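Local coordinates for surface glycan binding protein B (Bacteroides ovatus, PDB 6E57) that probably captures mixed-linkage beta-glucan at the surface of the bacterium, holding the bound oligosaccharide in a site lined by aromatic side chains, at residues Leu63-Thr68 and Tyr105-Glu110; Trp79-Gln84 and Ile96-Lys101; Asp339-Ile344 and Leu389-Asp394; Leu367-Trp372 and Leu396-Ala401. One frame throughout, in Å; residues are numbered along the deposited sequence.

Contact 1 of 4, residues Leu63-Thr68 and Tyr105-Glu110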
# COMPACT_ATOMS: atom_id res chain seq x y z
N LEU A 63 -20.58 -19.27 -5.12
CA LEU A 63 -19.43 -20.06 -4.72
C LEU A 63 -19.82 -21.54 -4.72
O LEU A 63 -20.64 -21.96 -3.90
CB LEU A 63 -18.96 -19.62 -3.33
CG LEU A 63 -17.86 -20.48 -2.70
CD1 LEU A 63 -16.64 -20.53 -3.59
CD2 LEU A 63 -17.50 -19.96 -1.31
N SER A 64 -19.22 -22.31 -5.64
CA SER A 64 -19.58 -23.71 -5.89
C SER A 64 -18.32 -24.58 -5.80
O SER A 64 -17.49 -24.57 -6.70
CB SER A 64 -20.26 -23.85 -7.23
OG SER A 64 -20.50 -25.21 -7.54
N ILE A 65 -18.20 -25.32 -4.69
CA ILE A 65 -17.12 -26.28 -4.47
C ILE A 65 -17.75 -27.60 -4.01
O ILE A 65 -18.57 -27.61 -3.09
CB ILE A 65 -16.10 -25.75 -3.43
CG1 ILE A 65 -15.61 -24.34 -3.78
CG2 ILE A 65 -14.94 -26.73 -3.27
CD1 ILE A 65 -14.66 -23.76 -2.76
N ALA A 66 -17.35 -28.71 -4.66
CA ALA A 66 -17.86 -30.06 -4.38
C ALA A 66 -16.70 -30.98 -3.97
O ALA A 66 -15.80 -31.23 -4.78
CB ALA A 66 -18.57 -30.60 -5.60
N LEU A 67 -16.73 -31.47 -2.73
CA LEU A 67 -15.68 -32.32 -2.17
C LEU A 67 -16.01 -33.79 -2.43
O LEU A 67 -17.17 -34.17 -2.48
CB LEU A 67 -15.57 -32.07 -0.66
CG LEU A 67 -15.43 -30.61 -0.22
CD1 LEU A 67 -15.45 -30.50 1.29
CD2 LEU A 67 -14.16 -29.98 -0.79
N THR A 68 -14.95 -34.61 -2.61
CA THR A 68 -15.00 -36.06 -2.40
C THR A 68 -14.05 -36.39 -1.25
O THR A 68 -12.89 -35.97 -1.25
CB THR A 68 -14.65 -36.84 -3.68
OG1 THR A 68 -13.50 -36.24 -4.28
CG2 THR A 68 -15.78 -36.88 -4.68
N TYR A 105 -12.63 -12.98 0.56
CA TYR A 105 -13.10 -13.69 1.74
C TYR A 105 -12.11 -14.79 2.12
O TYR A 105 -11.53 -15.44 1.25
CB TYR A 105 -14.46 -14.33 1.48
CG TYR A 105 -15.57 -13.35 1.16
CD1 TYR A 105 -15.77 -12.90 -0.13
CD2 TYR A 105 -16.41 -12.88 2.16
CE1 TYR A 105 -16.78 -12.00 -0.43
CE2 TYR A 105 -17.42 -11.99 1.88
CZ TYR A 105 -17.61 -11.54 0.58
OH TYR A 105 -18.62 -10.66 0.31
N ASN A 106 -11.95 -15.01 3.43
CA ASN A 106 -11.24 -16.17 3.95
C ASN A 106 -12.22 -17.34 4.01
O ASN A 106 -13.30 -17.23 4.61
CB ASN A 106 -10.61 -15.88 5.31
CG ASN A 106 -9.90 -17.09 5.88
OD1 ASN A 106 -10.53 -18.03 6.36
ND2 ASN A 106 -8.57 -17.07 5.83
N LEU A 107 -11.85 -18.47 3.39
CA LEU A 107 -12.63 -19.71 3.41
C LEU A 107 -11.83 -20.80 4.12
O LEU A 107 -10.70 -21.07 3.73
CB LEU A 107 -12.96 -20.13 1.97
CG LEU A 107 -13.66 -21.48 1.82
CD1 LEU A 107 -15.00 -21.48 2.55
CD2 LEU A 107 -13.85 -21.84 0.36
N LYS A 108 -12.42 -21.39 5.16
CA LYS A 108 -11.87 -22.57 5.83
C LYS A 108 -12.80 -23.76 5.57
O LYS A 108 -14.02 -23.63 5.69
CB LYS A 108 -11.70 -22.35 7.34
CG LYS A 108 -10.51 -21.50 7.74
CD LYS A 108 -10.44 -21.22 9.24
CE LYS A 108 -9.46 -20.12 9.60
NZ LYS A 108 -9.97 -18.78 9.21
N ILE A 109 -12.20 -24.90 5.20
CA ILE A 109 -12.90 -26.17 5.01
C ILE A 109 -12.38 -27.15 6.08
O ILE A 109 -11.28 -27.67 5.96
CB ILE A 109 -12.68 -26.72 3.59
CG1 ILE A 109 -13.06 -25.69 2.52
CG2 ILE A 109 -13.41 -28.04 3.40
CD1 ILE A 109 -12.62 -26.06 1.12
N GLU A 110 -13.19 -27.37 7.12
CA GLU A 110 -12.83 -28.26 8.22
C GLU A 110 -13.60 -29.58 8.08
O GLU A 110 -14.83 -29.59 8.12
CB GLU A 110 -13.12 -27.59 9.56
CG GLU A 110 -12.22 -26.39 9.82
CD GLU A 110 -12.16 -25.92 11.26
OE1 GLU A 110 -12.63 -26.66 12.16
OE2 GLU A 110 -11.63 -24.81 11.49
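Ile65 and Leu107, like Leu67 and Ile109, meet as branched aliphatic chains with no flat group between them, and the contact therefore has neither ring face nor ring edge. What touches is methyl against methyl. CD1 of Ile65 and CD2 of Leu107 reach toward each other tip to tip, 3.8 Å apart. Leu107 directs its fork there because CG stands anti to the backbone N (chi1 174°), and the same CD2 also borders Leu63, whose CD2 lies 4.4 Å away. Further along, Leu67 and Ile109 run past one another in opposite directions, leaving CD1 of Leu67 3.8 Å from CG2 of Ile109.

The pattern illustrates how a beta sandwich is filled. The two backbones are too far apart to pair, with the CA atoms of Leu67 and Ile109 separated by 9.9 Å, and Leu63, Ile65 and Leu67 on one side and Leu107 and Ile109 on the other point into the gap. On the reverse side of 105-110 the polar residues deal with one another: Lys108 NZ gives a hydrogen bond to Asn106 OD1 at 3.0 Å, approaching from 48° above the carbonyl plane. Asn106 ND2 is in turn bonded to Glu122.

Strand 63-70 is the middle strand of a three-stranded antiparallel sheet, between 37-40 and 95-98. Strand 103-113 belongs to the facing five-stranded sheet, where 75-81 and 118-128 flank it. Trp79 from the former and Val125 from the latter pack beside these residues, and Phe43, from a loop, touches both Ile65 and Ile109.

Contact 2 of 4, residues Trp79-Gln84 and Ile96-Lys101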
# COMPACT_ATOMS: atom_id res chain seq x y z
N TRP A 79 -18.00 -25.40 6.95
CA TRP A 79 -17.48 -24.31 6.15
C TRP A 79 -17.47 -23.02 6.98
O TRP A 79 -18.40 -22.77 7.75
CB TRP A 79 -18.30 -24.15 4.86
CG TRP A 79 -18.47 -25.42 4.08
CD1 TRP A 79 -19.35 -26.43 4.36
CD2 TRP A 79 -17.77 -25.81 2.89
NE1 TRP A 79 -19.24 -27.43 3.43
CE2 TRP A 79 -18.28 -27.08 2.51
CE3 TRP A 79 -16.77 -25.23 2.11
CZ2 TRP A 79 -17.82 -27.76 1.39
CZ3 TRP A 79 -16.32 -25.90 1.00
CH2 TRP A 79 -16.83 -27.15 0.64
N PHE A 80 -16.41 -22.22 6.82
CA PHE A 80 -16.25 -20.95 7.52
C PHE A 80 -15.88 -19.85 6.51
O PHE A 80 -14.88 -19.97 5.80
CB PHE A 80 -15.18 -21.07 8.60
CG PHE A 80 -15.48 -22.04 9.71
CD1 PHE A 80 -15.28 -23.40 9.53
CD2 PHE A 80 -15.94 -21.60 10.94
CE1 PHE A 80 -15.55 -24.30 10.56
CE2 PHE A 80 -16.21 -22.49 11.96
CZ PHE A 80 -16.02 -23.84 11.77
N ILE A 81 -16.69 -18.79 6.47
CA ILE A 81 -16.40 -17.56 5.72
C ILE A 81 -15.97 -16.48 6.72
O ILE A 81 -16.75 -16.09 7.59
CB ILE A 81 -17.61 -17.12 4.87
CG1 ILE A 81 -18.07 -18.20 3.89
CG2 ILE A 81 -17.33 -15.81 4.16
CD1 ILE A 81 -17.13 -18.45 2.74
N ASP A 82 -14.73 -16.00 6.58
CA ASP A 82 -14.10 -15.02 7.47
C ASP A 82 -14.25 -15.47 8.93
O ASP A 82 -14.60 -14.68 9.80
CB ASP A 82 -14.67 -13.62 7.27
CG ASP A 82 -14.29 -12.97 5.94
OD1 ASP A 82 -13.34 -13.44 5.30
OD2 ASP A 82 -14.96 -11.98 5.57
N GLY A 83 -14.00 -16.76 9.19
CA GLY A 83 -13.98 -17.30 10.55
C GLY A 83 -15.36 -17.68 11.08
O GLY A 83 -15.44 -18.41 12.07
N GLN A 84 -16.43 -17.20 10.44
CA GLN A 84 -17.82 -17.45 10.87
C GLN A 84 -18.35 -18.71 10.18
O GLN A 84 -18.27 -18.84 8.96
CB GLN A 84 -18.69 -16.24 10.53
CG GLN A 84 -20.19 -16.45 10.76
CD GLN A 84 -20.54 -16.72 12.21
OE1 GLN A 84 -19.86 -16.27 13.13
NE2 GLN A 84 -21.61 -17.47 12.41
N ILE A 96 -20.74 -26.89 -1.04
CA ILE A 96 -21.17 -25.55 -0.66
C ILE A 96 -21.79 -24.87 -1.89
O ILE A 96 -21.31 -25.04 -3.01
CB ILE A 96 -20.03 -24.71 -0.06
CG1 ILE A 96 -20.57 -23.47 0.65
CG2 ILE A 96 -18.98 -24.36 -1.11
CD1 ILE A 96 -19.53 -22.69 1.41
N ASN A 97 -22.87 -24.13 -1.64
CA ASN A 97 -23.50 -23.24 -2.60
C ASN A 97 -23.85 -21.94 -1.86
O ASN A 97 -24.76 -21.93 -1.03
CB ASN A 97 -24.73 -23.87 -3.24
CG ASN A 97 -25.51 -22.89 -4.10
OD1 ASN A 97 -24.92 -22.14 -4.88
ND2 ASN A 97 -26.82 -22.88 -3.97
N ARG A 98 -23.12 -20.86 -2.17
CA ARG A 98 -23.27 -19.61 -1.44
C ARG A 98 -23.16 -18.41 -2.40
O ARG A 98 -22.20 -18.30 -3.16
CB ARG A 98 -22.22 -19.52 -0.33
CG ARG A 98 -22.39 -18.29 0.56
CD ARG A 98 -21.74 -18.44 1.92
NE ARG A 98 -22.36 -17.53 2.88
CZ ARG A 98 -23.52 -17.76 3.48
NH1 ARG A 98 -24.20 -18.86 3.22
NH2 ARG A 98 -23.98 -16.90 4.38
N SER A 99 -24.16 -17.53 -2.34
CA SER A 99 -24.14 -16.22 -2.97
C SER A 99 -23.45 -15.22 -2.03
O SER A 99 -23.88 -15.05 -0.89
CB SER A 99 -25.54 -15.78 -3.31
OG SER A 99 -25.53 -14.71 -4.24
N LEU A 100 -22.38 -14.59 -2.52
CA LEU A 100 -21.59 -13.63 -1.75
C LEU A 100 -21.62 -12.27 -2.45
O LEU A 100 -21.67 -12.20 -3.68
CB LEU A 100 -20.15 -14.14 -1.64
CG LEU A 100 -19.94 -15.44 -0.87
CD1 LEU A 100 -18.55 -16.00 -1.12
CD2 LEU A 100 -20.17 -15.25 0.62
N LYS A 101 -21.56 -11.20 -1.65
CA LYS A 101 -21.38 -9.85 -2.17
C LYS A 101 -19.93 -9.71 -2.66
O LYS A 101 -19.08 -10.51 -2.29
CB LYS A 101 -21.71 -8.81 -1.10
CG LYS A 101 -23.07 -8.99 -0.42
CD LYS A 101 -23.56 -7.76 0.31
CE LYS A 101 -24.17 -8.05 1.66
NZ LYS A 101 -25.31 -9.00 1.57
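The backbone N of Ile81 donates to Gln84 O at 2.9 Å, and Gln84 N answers to Ile81 O. This pair of bonds closes a two-residue beta hairpin with a type I' turn, joining strands 75-81 and 84-86. Asp82 and Gly83 at its tip both have positive phi, as this turn requires. Asp82 is held besides by its carboxylate, which accepts from Asn106 N and forms a salt bridge with Arg199.

From the hairpin, side chains reach over to strand 95-98, at the edge of the opposite sheet of the sandwich. Ile81 and Arg98 pass in opposite directions, and CG1 of Ile81 lies 4.2 Å from CD of Arg98. The arginine thus contributes the aliphatic part of its chain, stretched from CG to NE, at the partly exposed margin.

Deeper in, Trp79 turns the face of its indole to Ile96, while its NE1 bonds to Asp93 O. Ile96 spreads over that face: with CG1 anti to the backbone N (chi1 -165°), CD1 comes over CE3 and CG2 over CZ3. Where the branches part, CB sits 3.7 Å from the centroid of the Trp79 six-membered ring and 5° off its normal, a nearly axial CH-pi contact.

Contact 3 of 4, residues Asp339-Ile344 and Leu389-Asp394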
# COMPACT_ATOMS: atom_id res chain seq x y z
N ASP A 339 35.61 14.13 -12.05
CA ASP A 339 36.31 13.65 -10.85
C ASP A 339 35.35 13.57 -9.66
O ASP A 339 35.56 12.76 -8.76
CB ASP A 339 37.58 14.47 -10.55
CG ASP A 339 37.38 15.95 -10.29
OD1 ASP A 339 36.22 16.40 -10.25
OD2 ASP A 339 38.40 16.65 -10.13
N VAL A 340 34.28 14.38 -9.67
CA VAL A 340 33.24 14.32 -8.63
C VAL A 340 32.47 13.00 -8.76
O VAL A 340 32.24 12.31 -7.77
CB VAL A 340 32.27 15.52 -8.72
CG1 VAL A 340 31.07 15.35 -7.80
CG2 VAL A 340 32.98 16.84 -8.42
N PHE A 341 32.08 12.65 -9.99
CA PHE A 341 31.32 11.43 -10.27
C PHE A 341 32.19 10.19 -10.05
O PHE A 341 31.67 9.14 -9.68
CB PHE A 341 30.73 11.47 -11.69
CG PHE A 341 29.43 12.22 -11.77
CD1 PHE A 341 28.23 11.57 -11.56
CD2 PHE A 341 29.41 13.58 -12.04
CE1 PHE A 341 27.02 12.26 -11.63
CE2 PHE A 341 28.20 14.27 -12.11
CZ PHE A 341 27.02 13.60 -11.90
N ALA A 342 33.51 10.31 -10.26
CA ALA A 342 34.44 9.20 -10.05
C ALA A 342 34.42 8.75 -8.58
O ALA A 342 34.69 7.59 -8.28
CB ALA A 342 35.82 9.60 -10.49
N GLY A 343 34.10 9.68 -7.67
CA GLY A 343 34.12 9.44 -6.23
C GLY A 343 32.83 8.84 -5.70
O GLY A 343 32.81 8.29 -4.60
N ILE A 344 31.74 8.97 -6.46
CA ILE A 344 30.42 8.49 -6.03
C ILE A 344 30.42 6.96 -6.02
O ILE A 344 30.88 6.34 -6.99
CB ILE A 344 29.30 9.07 -6.91
CG1 ILE A 344 29.17 10.58 -6.73
CG2 ILE A 344 27.98 8.35 -6.63
CD1 ILE A 344 28.27 11.25 -7.75
N LEU A 389 17.57 9.46 -9.51
CA LEU A 389 18.10 8.34 -10.27
C LEU A 389 19.20 7.67 -9.44
O LEU A 389 20.11 8.35 -8.95
CB LEU A 389 18.66 8.86 -11.59
CG LEU A 389 19.35 7.82 -12.48
CD1 LEU A 389 18.32 6.95 -13.18
CD2 LEU A 389 20.26 8.49 -13.50
N ILE A 390 19.11 6.35 -9.30
CA ILE A 390 20.14 5.56 -8.64
C ILE A 390 21.25 5.27 -9.65
O ILE A 390 20.99 4.69 -10.71
CB ILE A 390 19.54 4.27 -8.04
CG1 ILE A 390 18.51 4.60 -6.95
CG2 ILE A 390 20.63 3.35 -7.52
CD1 ILE A 390 17.81 3.39 -6.37
N LEU A 391 22.47 5.70 -9.32
CA LEU A 391 23.65 5.50 -10.14
C LEU A 391 24.27 4.14 -9.82
O LEU A 391 24.89 3.96 -8.77
CB LEU A 391 24.64 6.64 -9.88
CG LEU A 391 24.13 8.05 -10.18
CD1 LEU A 391 25.14 9.10 -9.76
CD2 LEU A 391 23.79 8.19 -11.65
N THR A 392 24.10 3.18 -10.74
CA THR A 392 24.72 1.86 -10.65
C THR A 392 26.21 1.96 -10.98
O THR A 392 26.68 3.00 -11.44
CB THR A 392 24.03 0.87 -11.60
OG1 THR A 392 24.16 1.36 -12.93
CG2 THR A 392 22.57 0.65 -11.27
N GLN A 393 26.94 0.87 -10.75
CA GLN A 393 28.37 0.80 -11.05
C GLN A 393 28.58 0.90 -12.57
O GLN A 393 29.57 1.47 -13.02
CB GLN A 393 28.99 -0.47 -10.47
CG GLN A 393 30.50 -0.58 -10.66
CD GLN A 393 31.26 0.54 -10.00
OE1 GLN A 393 31.24 0.70 -8.78
NE2 GLN A 393 31.95 1.34 -10.80
N ASP A 394 27.63 0.36 -13.34
CA ASP A 394 27.68 0.43 -14.80
C ASP A 394 27.51 1.89 -15.26
O ASP A 394 28.23 2.34 -16.13
CB ASP A 394 26.63 -0.48 -15.45
CG ASP A 394 27.06 -1.93 -15.57
OD1 ASP A 394 28.12 -2.29 -15.01
OD2 ASP A 394 26.34 -2.69 -16.23
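Ile344 and Leu391 bring their backbones to 8.5 Å, CA to CA, where the end of a short, weakly bonded helix stands opposite the link between strand 385-390 and helix 393-401. The helix closes with i to i-3 bonds, Ile344 N to Phe341 O and Gly343 N to Val340 O, each 3.2 Å long. Phe341 and Ile344, three residues apart, both come to Leu391. The contact thereby joins helix 338-343 to that link, in the part of the chain that carries the glycan site.

Leu391 does its touching through one methyl. Its CD1 comes to the rim of the Phe341 ring, near the ring plane, 4.1 Å from CE1, and the two side chains cross at about a right angle. CG2 of Ile344 meets the same CD1 at 4.3 Å. Leu391 keeps CG beside its backbone N (chi1 -60°), a setting that sends the fork across the gap toward the helix. Phe341 is engaged by its ring as well, which stacks with Phe405, and it also touches Ile399 and Gln400 of helix 393-401.

Several polar groups of the link bond elsewhere. Thr392 is the N-cap of helix 393-401, its OG1 accepting from Met395 N, and the backbone of Leu391 is bonded to Gly347 and Ser348. Gln393 NE2 bonds to Asn397 OD1 within the helix.

All atoms that meet across this contact are carbon, and the area they bury is small, 99 Å². Such chemistry carries no directional bond from one segment to the other; the directed bonds of the Leu391 backbone and the Thr392 cap go to other partners.

Contact 4 of 4, residues Leu367-Trp372 and Leu396-Ala401. With BGC (beta-D-glucopyranose), chain E; BGC (beta-D-glucopyranose), chain B; BGC (beta-D-glucopyranose), chain C; BGC (beta-D-glucopyranose), chain D.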
# COMPACT_ATOMS: atom_id res chain seq x y z
N LEU A 367 18.83 12.90 -18.30
CA LEU A 367 20.16 12.72 -17.74
C LEU A 367 20.96 11.82 -18.69
O LEU A 367 20.47 10.78 -19.11
CB LEU A 367 20.07 12.09 -16.35
CG LEU A 367 19.82 13.06 -15.20
CD1 LEU A 367 18.51 13.81 -15.37
CD2 LEU A 367 19.85 12.33 -13.86
N ALA A 368 22.18 12.24 -19.02
CA ALA A 368 22.99 11.56 -20.02
C ALA A 368 24.48 11.70 -19.70
O ALA A 368 24.87 12.46 -18.82
CB ALA A 368 22.67 12.11 -21.39
N THR A 369 25.28 10.95 -20.46
CA THR A 369 26.73 11.05 -20.43
C THR A 369 27.16 12.22 -21.32
O THR A 369 26.33 12.86 -21.97
CB THR A 369 27.39 9.75 -20.90
OG1 THR A 369 27.13 9.63 -22.30
CG2 THR A 369 26.88 8.53 -20.17
N GLY A 370 28.48 12.45 -21.37
CA GLY A 370 29.09 13.46 -22.24
C GLY A 370 28.91 13.14 -23.72
O GLY A 370 29.02 14.04 -24.54
N TYR A 371 28.66 11.86 -24.03
CA TYR A 371 28.40 11.38 -25.41
C TYR A 371 26.89 11.40 -25.72
O TYR A 371 26.48 10.94 -26.79
CB TYR A 371 28.93 9.95 -25.59
CG TYR A 371 30.43 9.77 -25.55
CD1 TYR A 371 31.29 10.76 -25.09
CD2 TYR A 371 31.00 8.56 -25.94
CE1 TYR A 371 32.66 10.58 -25.04
CE2 TYR A 371 32.37 8.36 -25.89
CZ TYR A 371 33.21 9.37 -25.45
OH TYR A 371 34.56 9.18 -25.40
N TRP A 372 26.09 11.92 -24.78
CA TRP A 372 24.63 12.07 -24.89
C TRP A 372 23.93 10.71 -24.83
O TRP A 372 22.79 10.58 -25.27
CB TRP A 372 24.23 12.86 -26.15
CG TRP A 372 24.58 14.31 -26.09
CD1 TRP A 372 25.82 14.86 -25.92
CD2 TRP A 372 23.67 15.42 -26.21
NE1 TRP A 372 25.75 16.22 -25.93
CE2 TRP A 372 24.44 16.60 -26.11
CE3 TRP A 372 22.29 15.53 -26.41
CZ2 TRP A 372 23.88 17.86 -26.19
CZ3 TRP A 372 21.73 16.79 -26.49
CH2 TRP A 372 22.51 17.94 -26.37
N LEU A 396 28.10 4.66 -13.49
CA LEU A 396 29.28 5.41 -13.06
C LEU A 396 30.46 5.12 -14.01
O LEU A 396 31.23 6.03 -14.32
CB LEU A 396 29.63 5.03 -11.62
CG LEU A 396 28.65 5.53 -10.55
CD1 LEU A 396 28.90 4.84 -9.22
CD2 LEU A 396 28.73 7.04 -10.39
N ASN A 397 30.58 3.87 -14.46
CA ASN A 397 31.66 3.44 -15.35
C ASN A 397 31.52 4.12 -16.71
O ASN A 397 32.51 4.54 -17.30
CB ASN A 397 31.70 1.93 -15.53
CG ASN A 397 32.18 1.18 -14.31
OD1 ASN A 397 32.71 1.77 -13.37
ND2 ASN A 397 32.00 -0.13 -14.32
N LYS A 398 30.28 4.22 -17.19
CA LYS A 398 29.98 4.77 -18.50
C LYS A 398 30.23 6.29 -18.47
O LYS A 398 30.73 6.85 -19.45
CB LYS A 398 28.54 4.43 -18.89
CG LYS A 398 28.17 4.78 -20.32
CD LYS A 398 26.87 4.15 -20.78
CE LYS A 398 27.01 2.67 -21.07
NZ LYS A 398 25.92 2.18 -21.94
N ILE A 399 29.91 6.93 -17.35
CA ILE A 399 30.12 8.36 -17.16
C ILE A 399 31.62 8.70 -17.31
O ILE A 399 31.97 9.70 -17.93
CB ILE A 399 29.54 8.83 -15.81
CG1 ILE A 399 28.01 8.84 -15.83
CG2 ILE A 399 30.10 10.19 -15.41
CD1 ILE A 399 27.37 9.05 -14.48
N GLN A 400 32.49 7.86 -16.73
CA GLN A 400 33.94 8.04 -16.84
C GLN A 400 34.41 7.73 -18.27
O GLN A 400 35.30 8.38 -18.79
CB GLN A 400 34.68 7.18 -15.82
CG GLN A 400 34.36 7.54 -14.37
CD GLN A 400 34.63 8.99 -14.05
OE1 GLN A 400 35.75 9.48 -14.20
NE2 GLN A 400 33.60 9.69 -13.61
N ALA A 401 33.79 6.72 -18.89
CA ALA A 401 34.13 6.28 -20.24
C ALA A 401 33.66 7.30 -21.30
O ALA A 401 34.28 7.39 -22.36
CB ALA A 401 33.51 4.92 -20.50
C2 BGC E . 26.74 12.99 -29.37
C3 BGC E . 25.73 13.73 -30.22
C4 BGC E . 25.68 15.18 -29.79
C5 BGC E . 27.07 15.78 -29.89
C6 BGC E . 27.08 17.25 -29.48
C1 BGC E . 28.10 13.69 -29.45
O2 BGC E . 26.82 11.63 -29.81
O3 BGC E . 24.45 13.10 -30.08
O4 BGC E . 24.82 15.92 -30.67
O5 BGC E . 27.98 15.06 -29.07
O6 BGC E . 28.43 17.74 -29.50
C2 BGC B . 36.35 8.77 -28.66
C3 BGC B . 35.38 9.76 -29.28
C4 BGC B . 35.12 10.93 -28.34
C5 BGC B . 36.40 11.51 -27.74
C6 BGC B . 36.07 12.43 -26.57
C1 BGC B . 37.61 9.46 -28.15
O1 BGC B . 38.41 8.51 -27.44
O2 BGC B . 36.69 7.80 -29.65
O3 BGC B . 34.14 9.12 -29.57
O4 BGC B . 34.44 11.95 -29.07
O5 BGC B . 37.27 10.50 -27.24
O6 BGC B . 36.72 13.69 -26.72
C2 BGC C . 32.73 13.60 -28.78
C3 BGC C . 31.28 13.87 -28.40
C4 BGC C . 30.35 12.92 -29.13
C5 BGC C . 30.81 11.48 -29.01
C6 BGC C . 29.86 10.57 -29.79
C1 BGC C . 33.06 12.12 -28.67
O2 BGC C . 33.58 14.38 -27.92
O3 BGC C . 30.94 15.21 -28.74
O4 BGC C . 29.03 13.02 -28.58
O5 BGC C . 32.16 11.37 -29.48
O6 BGC C . 30.44 9.28 -29.96
C2 BGC D . 22.97 17.41 -30.77
C3 BGC D . 21.54 17.67 -30.32
C4 BGC D . 20.66 16.47 -30.58
C5 BGC D . 21.32 15.18 -30.07
C6 BGC D . 20.57 13.92 -30.46
C1 BGC D . 23.49 16.10 -30.18
O2 BGC D . 23.82 18.48 -30.37
O3 BGC D . 21.02 18.80 -31.03
O4 BGC D . 19.42 16.68 -29.88
O5 BGC D . 22.65 15.04 -30.59
O6 BGC D . 20.99 12.88 -29.58
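The glycan site, seen occupied, is formed in part by Tyr371 and Trp372, and the first of these also meets the carboxyl-terminal end of helix 393-401. Four beta-1,4-linked glucose units pass along the two rings. Tyr371 presents a face to one glucose (chain C), whose C5 lies 3.9 Å above the ring plane, displaced toward the rim. Trp372 carries the next two on one face of its indole, C4 of the chain E unit and C1 of the chain D unit. Such aromatic platforms under sugar rings are a general device of carbohydrate recognition. One hydrogen bond adds to the stacking: O2 of the chain E glucose donates to Tyr371 O at 3.1 Å. Tyr371 OH sits between C4 of the chain B glucose and Ala401 O, 3.5 Å from each.

Behind the site, Thr369 packs its CG2 against CG of Lys398, 4.0 Å away, while the lysine's amino end leads off. With chi1 at 69°, Thr369 OG1 lies in the crowded position between N and C, accepts from Tyr371 N at 3.2 Å in an ST turn, and also bonds to Glu402 and Thr373 N.

The type I turn Thr369-Trp372 leaves strand 364-369, the middle strand between 379-380 and 405-409. Helix 393-401 lies beside it, with Phe341 of helix 338-343 against Ile399, and Leu406 and Val408 of strand 405-409 touch Trp372.

In the fold
The four contacts form two clusters on opposite sides of the chain's centre. Contacts 1 and 2, centres 8 Å apart, join the same two sheets of the first sandwich; along the chain contact 2 is nested within the loop that contact 1 closes, and backbone bonds link them directly. Contacts 3 and 4, centres 10 Å apart, share helix 393-401, and their segments alternate in sequence. Between the clusters the centres lie 55 to 59 Å apart, and no atoms touch. The elongated chain thus places its glycan site far from the amino-terminal sandwich, consistent with a surface protein that holds its binding domain away from the membrane.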